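Side-chain contacts in malonyl-CoA decarboxylase (Rhodopseudomonas palustris, PDB 4KSA), which probably catalyses the decarboxylation of malonyl-CoA and carries a magnesium-binding site: residues Ile191-Val196 against Asn270-Leu275; Trp343-Asp348 against Gly397-Asn402. All blocks are in the same frame, centred on the assembly; numbering follows the deposited sequence.

Contact 1 of 2, residues Ile191-Val196 against Asn270-Leu275; sequences IRYEQV and NTQQGL
Tyr193, the last residue of helix 184-193, lays its ring on the side chain of Thr271, and following it outward shows how one aromatic group serves apolar and polar partners. With chi1 at -53°, CG stands beside the backbone N and anti to the carbonyl carbon, which sends the ring across to residues 270-275. Tyr193 CG lies 4.0 Å from Thr271 CB. The closest approach to Thr271 is at Tyr193 CD1, 3.5 Å to both Thr271 CB and Thr271 CG2, while Tyr193 CE1 is 3.7 Å from Thr271 OG1. The threonine crosses the tyrosine at about a right angle; its CB sits over one ring face, 3.9 Å from the centroid, a CH-pi contact. Thr271 opens the loop between strand 262-270 and helix 284-295. In GNAT-type acetyltransferases, to whose clan this domain belongs, the corresponding loop receives the CoA pyrophosphate, and the same may hold here. Thr271 OG1 is hydrogen-bonded to Pro228 O, which leaves the carbon part of the side chain for the ring. At the tip, Tyr193 OH is hydrogen-bonded to Glu227 OE2. A leucine in place of this tyrosine would probably leave the Glu227 carboxylate without its phenolic mate and Thr271 without a flat surface to rest on. Where the chain leaves the helix, Gln195 NE2 donates to Tyr193 O (2.6 Å) from above the carbonyl plane.

Contact 2 of 2, residues Trp343-Asp348 against Gly397-Asn402; sequences WFDDAD and GDRSPN
Phe344 turns the rim of its ring to the flat guanidinium of Arg399, a case of an aromatic and a cation meeting otherwise than by face-to-face stacking. The two planes stand 78° apart. Phe344 CD2 lies 3.2 Å above the guanidinium plane, toward one side of the group, and Arg399 NH1 lies in the plane of the ring at its edge, 3.3 Å from Phe344 CD2. Further back along the arginine, Arg399 CD comes within 3.9 Å of Phe344 CD2, and CB is over one face of the ring. The bend at chi3 (53°) folds the chain's end back onto the phenylalanine. Asp345 adds charge: its OD1 forms a long salt bridge with Arg399 NH1 at 3.8 Å, the carboxylate turned 53° from the guanidinium.

Both segments lead into helices, and each is fixed at an N-cap: Asp346 before helix 347-367, Ser400 before helix 401-407. Next to Arg399, Asp398 forms an Asx turn, its OD1 accepting from Ser400 N at 3.3 Å, from well above the carboxylate plane. Ser400 OG accepts from Gly403 N in the first turn of the helix. On the other segment, Asp346 N bonds to Trp343 O, closing the turn that presents Phe344. Phe344 CB lies over one face of the Trp343 ring, toward its rim, 3.9 Å above the plane. Met404 of helix 401-407 touches Trp343, Phe344 and Arg399 alike.

Overall arrangement
Both contacts lie in the C-terminal domain, yet at different places along its mixed sheet. Segment 270-275 follows the inner strand 262-270, and segment 397-402 comes after 389-394, one of the two outermost strands of the same sheet within this chain. The centre of contact 1 lies about 9 Å from the centre of the chain, that of contact 2 about 28 Å. Their own centres are 28 Å apart, although the nearest atoms approach to about 9 Å without touching. Contact 1 closes along the chain before contact 2 opens. Neither adjoins the magnesium site at His162, but the 270-275 loop reaches helix 132-146 of the N-terminal domain, where Arg140 bonds to Gly274 O.

Contact 1 of 2, residues Ile191-Val196 against Asn270-Leu275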
# COMPACT_ATOMS: atom_id res chain seq x y z
N ILE A 191 5.70 18.95 -16.13
CA ILE A 191 5.41 20.20 -16.81
C ILE A 191 6.70 20.78 -17.40
O ILE A 191 6.66 21.69 -18.22
CB ILE A 191 4.78 21.24 -15.85
CG1 ILE A 191 3.47 20.70 -15.28
CG2 ILE A 191 4.53 22.55 -16.58
CD1 ILE A 191 2.77 21.62 -14.28
N ARG A 192 7.84 20.25 -16.99
CA ARG A 192 9.12 20.73 -17.50
C ARG A 192 9.71 19.78 -18.55
O ARG A 192 10.41 20.22 -19.45
CB ARG A 192 10.09 20.91 -16.34
CG ARG A 192 11.49 21.32 -16.77
CD ARG A 192 12.38 21.64 -15.57
NE ARG A 192 12.48 20.53 -14.61
CZ ARG A 192 11.64 20.33 -13.60
NH1 ARG A 192 11.82 19.29 -12.78
NH2 ARG A 192 10.63 21.16 -13.39
N TYR A 193 9.39 18.49 -18.43
CA TYR A 193 9.88 17.45 -19.34
C TYR A 193 8.98 17.22 -20.57
O TYR A 193 9.32 16.42 -21.44
CB TYR A 193 10.00 16.11 -18.61
CG TYR A 193 10.80 16.09 -17.33
CD1 TYR A 193 10.72 14.99 -16.46
CD2 TYR A 193 11.64 17.14 -16.97
CE1 TYR A 193 11.44 14.94 -15.28
CE2 TYR A 193 12.37 17.11 -15.79
CZ TYR A 193 12.27 16.00 -14.95
OH TYR A 193 12.99 15.96 -13.78
N GLU A 194 7.84 17.90 -20.63
CA GLU A 194 6.92 17.71 -21.76
C GLU A 194 7.60 18.06 -23.08
O GLU A 194 8.18 19.14 -23.23
CB GLU A 194 5.66 18.58 -21.58
CG GLU A 194 4.67 18.50 -22.75
CD GLU A 194 4.10 17.10 -22.97
OE1 GLU A 194 3.62 16.82 -24.09
OE2 GLU A 194 4.11 16.29 -22.02
N GLN A 195 7.53 17.12 -24.04
CA GLN A 195 8.14 17.29 -25.36
C GLN A 195 7.21 17.92 -26.40
O GLN A 195 7.29 19.12 -26.68
CB GLN A 195 8.63 15.93 -25.88
CG GLN A 195 9.67 15.29 -24.98
CD GLN A 195 10.83 16.23 -24.67
OE1 GLN A 195 11.51 16.73 -25.57
NE2 GLN A 195 11.05 16.48 -23.38
N VAL A 196 6.35 17.10 -26.99
CA VAL A 196 5.40 17.59 -27.99
C VAL A 196 4.57 18.76 -27.46
O VAL A 196 4.95 19.92 -27.60
CB VAL A 196 4.44 16.47 -28.45
CG1 VAL A 196 5.04 15.71 -29.63
CG2 VAL A 196 4.18 15.52 -27.30
N ASN A 270 13.89 10.56 -22.68
CA ASN A 270 14.75 10.24 -21.53
C ASN A 270 14.87 11.57 -20.79
O ASN A 270 15.42 12.52 -21.34
CB ASN A 270 16.13 9.81 -21.99
CG ASN A 270 16.47 8.42 -21.51
OD1 ASN A 270 15.96 7.42 -22.05
ND2 ASN A 270 17.33 8.33 -20.48
N THR A 271 14.39 11.64 -19.55
CA THR A 271 14.37 12.92 -18.84
C THR A 271 15.59 13.40 -18.11
O THR A 271 15.69 14.58 -17.79
CB THR A 271 13.22 12.98 -17.84
OG1 THR A 271 13.56 12.23 -16.66
CG2 THR A 271 11.96 12.39 -18.47
N GLN A 272 16.53 12.51 -17.84
CA GLN A 272 17.72 12.91 -17.11
C GLN A 272 18.97 12.90 -17.97
O GLN A 272 19.51 11.84 -18.28
CB GLN A 272 17.93 11.98 -15.91
CG GLN A 272 16.71 11.79 -15.02
CD GLN A 272 16.17 13.10 -14.49
OE1 GLN A 272 15.04 13.47 -14.77
NE2 GLN A 272 16.99 13.81 -13.74
N GLN A 273 19.41 14.10 -18.35
CA GLN A 273 20.63 14.27 -19.14
C GLN A 273 21.77 13.39 -18.63
O GLN A 273 22.46 12.74 -19.43
CB GLN A 273 21.04 15.74 -19.11
CG GLN A 273 20.40 16.56 -20.19
CD GLN A 273 20.77 16.05 -21.58
OE1 GLN A 273 20.10 16.35 -22.58
NE2 GLN A 273 21.86 15.27 -21.66
N GLY A 274 21.96 13.38 -17.31
CA GLY A 274 23.01 12.59 -16.69
C GLY A 274 22.82 11.08 -16.76
O GLY A 274 23.67 10.32 -16.29
N LEU A 275 21.71 10.64 -17.34
CA LEU A 275 21.47 9.21 -17.46
C LEU A 275 21.69 8.74 -18.88
O LEU A 275 21.61 7.56 -19.17
CB LEU A 275 20.06 8.84 -17.00
CG LEU A 275 19.86 8.99 -15.48
CD1 LEU A 275 18.43 8.61 -15.10
CD2 LEU A 275 20.91 8.14 -14.74

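Contact 2 of 2, residues Trp343-Asp348 against Gly397-Asn402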
# COMPACT_ATOMS: atom_id res chain seq x y z
N TRP A 343 9.55 23.77 -50.77
CA TRP A 343 9.24 22.80 -51.82
C TRP A 343 8.00 21.97 -51.49
O TRP A 343 7.23 21.62 -52.38
CB TRP A 343 10.43 21.87 -52.07
CG TRP A 343 10.82 21.04 -50.90
CD1 TRP A 343 11.81 21.31 -49.99
CD2 TRP A 343 10.23 19.80 -50.50
NE1 TRP A 343 11.87 20.31 -49.06
CE2 TRP A 343 10.92 19.37 -49.34
CE3 TRP A 343 9.20 19.01 -51.01
CZ2 TRP A 343 10.60 18.18 -48.69
CZ3 TRP A 343 8.88 17.82 -50.36
CH2 TRP A 343 9.58 17.42 -49.21
N PHE A 344 7.80 21.67 -50.21
CA PHE A 344 6.65 20.88 -49.79
C PHE A 344 5.32 21.57 -50.11
O PHE A 344 4.27 20.93 -50.13
CB PHE A 344 6.73 20.54 -48.28
CG PHE A 344 6.87 21.74 -47.38
CD1 PHE A 344 8.12 22.30 -47.11
CD2 PHE A 344 5.75 22.31 -46.78
CE1 PHE A 344 8.25 23.41 -46.27
CE2 PHE A 344 5.87 23.42 -45.93
CZ PHE A 344 7.12 23.97 -45.67
N ASP A 345 5.36 22.87 -50.36
CA ASP A 345 4.15 23.60 -50.69
C ASP A 345 3.79 23.52 -52.18
O ASP A 345 2.98 24.29 -52.68
CB ASP A 345 4.28 25.07 -50.26
CG ASP A 345 4.25 25.23 -48.74
OD1 ASP A 345 3.63 24.37 -48.08
OD2 ASP A 345 4.82 26.21 -48.23
N ASP A 346 4.40 22.58 -52.89
CA ASP A 346 4.12 22.38 -54.31
C ASP A 346 3.86 20.91 -54.61
O ASP A 346 4.79 20.17 -54.94
CB ASP A 346 5.28 22.86 -55.18
CG ASP A 346 5.04 22.63 -56.67
OD1 ASP A 346 4.15 23.30 -57.24
OD2 ASP A 346 5.73 21.78 -57.26
N ALA A 347 2.61 20.49 -54.48
CA ALA A 347 2.21 19.11 -54.73
C ALA A 347 3.08 18.44 -55.78
O ALA A 347 3.47 17.29 -55.64
CB ALA A 347 0.75 19.06 -55.16
N ASP A 348 3.37 19.17 -56.85
CA ASP A 348 4.18 18.64 -57.93
C ASP A 348 5.60 18.33 -57.52
O ASP A 348 6.12 17.26 -57.82
CB ASP A 348 4.17 19.61 -59.11
CG ASP A 348 2.81 19.69 -59.80
OD1 ASP A 348 2.38 18.66 -60.37
OD2 ASP A 348 2.18 20.77 -59.75
N GLY A 397 5.52 13.68 -43.26
CA GLY A 397 4.66 13.48 -42.11
C GLY A 397 4.72 14.68 -41.18
O GLY A 397 3.74 15.03 -40.52
N ASP A 398 5.88 15.34 -41.13
CA ASP A 398 6.04 16.50 -40.27
C ASP A 398 6.70 17.66 -41.01
O ASP A 398 7.90 17.67 -41.25
CB ASP A 398 6.88 16.11 -39.05
CG ASP A 398 7.17 17.29 -38.14
OD1 ASP A 398 6.24 18.11 -37.92
OD2 ASP A 398 8.30 17.39 -37.64
N ARG A 399 5.90 18.66 -41.38
CA ARG A 399 6.47 19.79 -42.09
C ARG A 399 6.79 20.94 -41.18
O ARG A 399 7.01 22.07 -41.62
CB ARG A 399 5.56 20.24 -43.24
CG ARG A 399 4.11 20.49 -42.88
CD ARG A 399 3.32 20.72 -44.16
NE ARG A 399 3.54 19.62 -45.10
CZ ARG A 399 3.30 19.68 -46.41
NH1 ARG A 399 2.84 20.80 -46.96
NH2 ARG A 399 3.53 18.62 -47.17
N SER A 400 6.83 20.66 -39.88
CA SER A 400 7.16 21.67 -38.90
C SER A 400 8.58 22.07 -39.26
O SER A 400 9.37 21.23 -39.68
CB SER A 400 7.13 21.08 -37.49
OG SER A 400 8.12 20.07 -37.36
N PRO A 401 8.91 23.35 -39.12
CA PRO A 401 10.28 23.74 -39.47
C PRO A 401 11.34 22.80 -38.87
O PRO A 401 12.40 22.59 -39.46
CB PRO A 401 10.38 25.17 -38.95
CG PRO A 401 9.20 25.30 -37.98
CD PRO A 401 8.14 24.51 -38.65
N ASN A 402 11.04 22.22 -37.71
CA ASN A 402 11.97 21.31 -37.06
C ASN A 402 12.17 20.02 -37.84
O ASN A 402 13.28 19.72 -38.28
CB ASN A 402 11.49 20.94 -35.65
CG ASN A 402 12.24 19.74 -35.07
OD1 ASN A 402 13.47 19.76 -34.93
ND2 ASN A 402 11.50 18.69 -34.72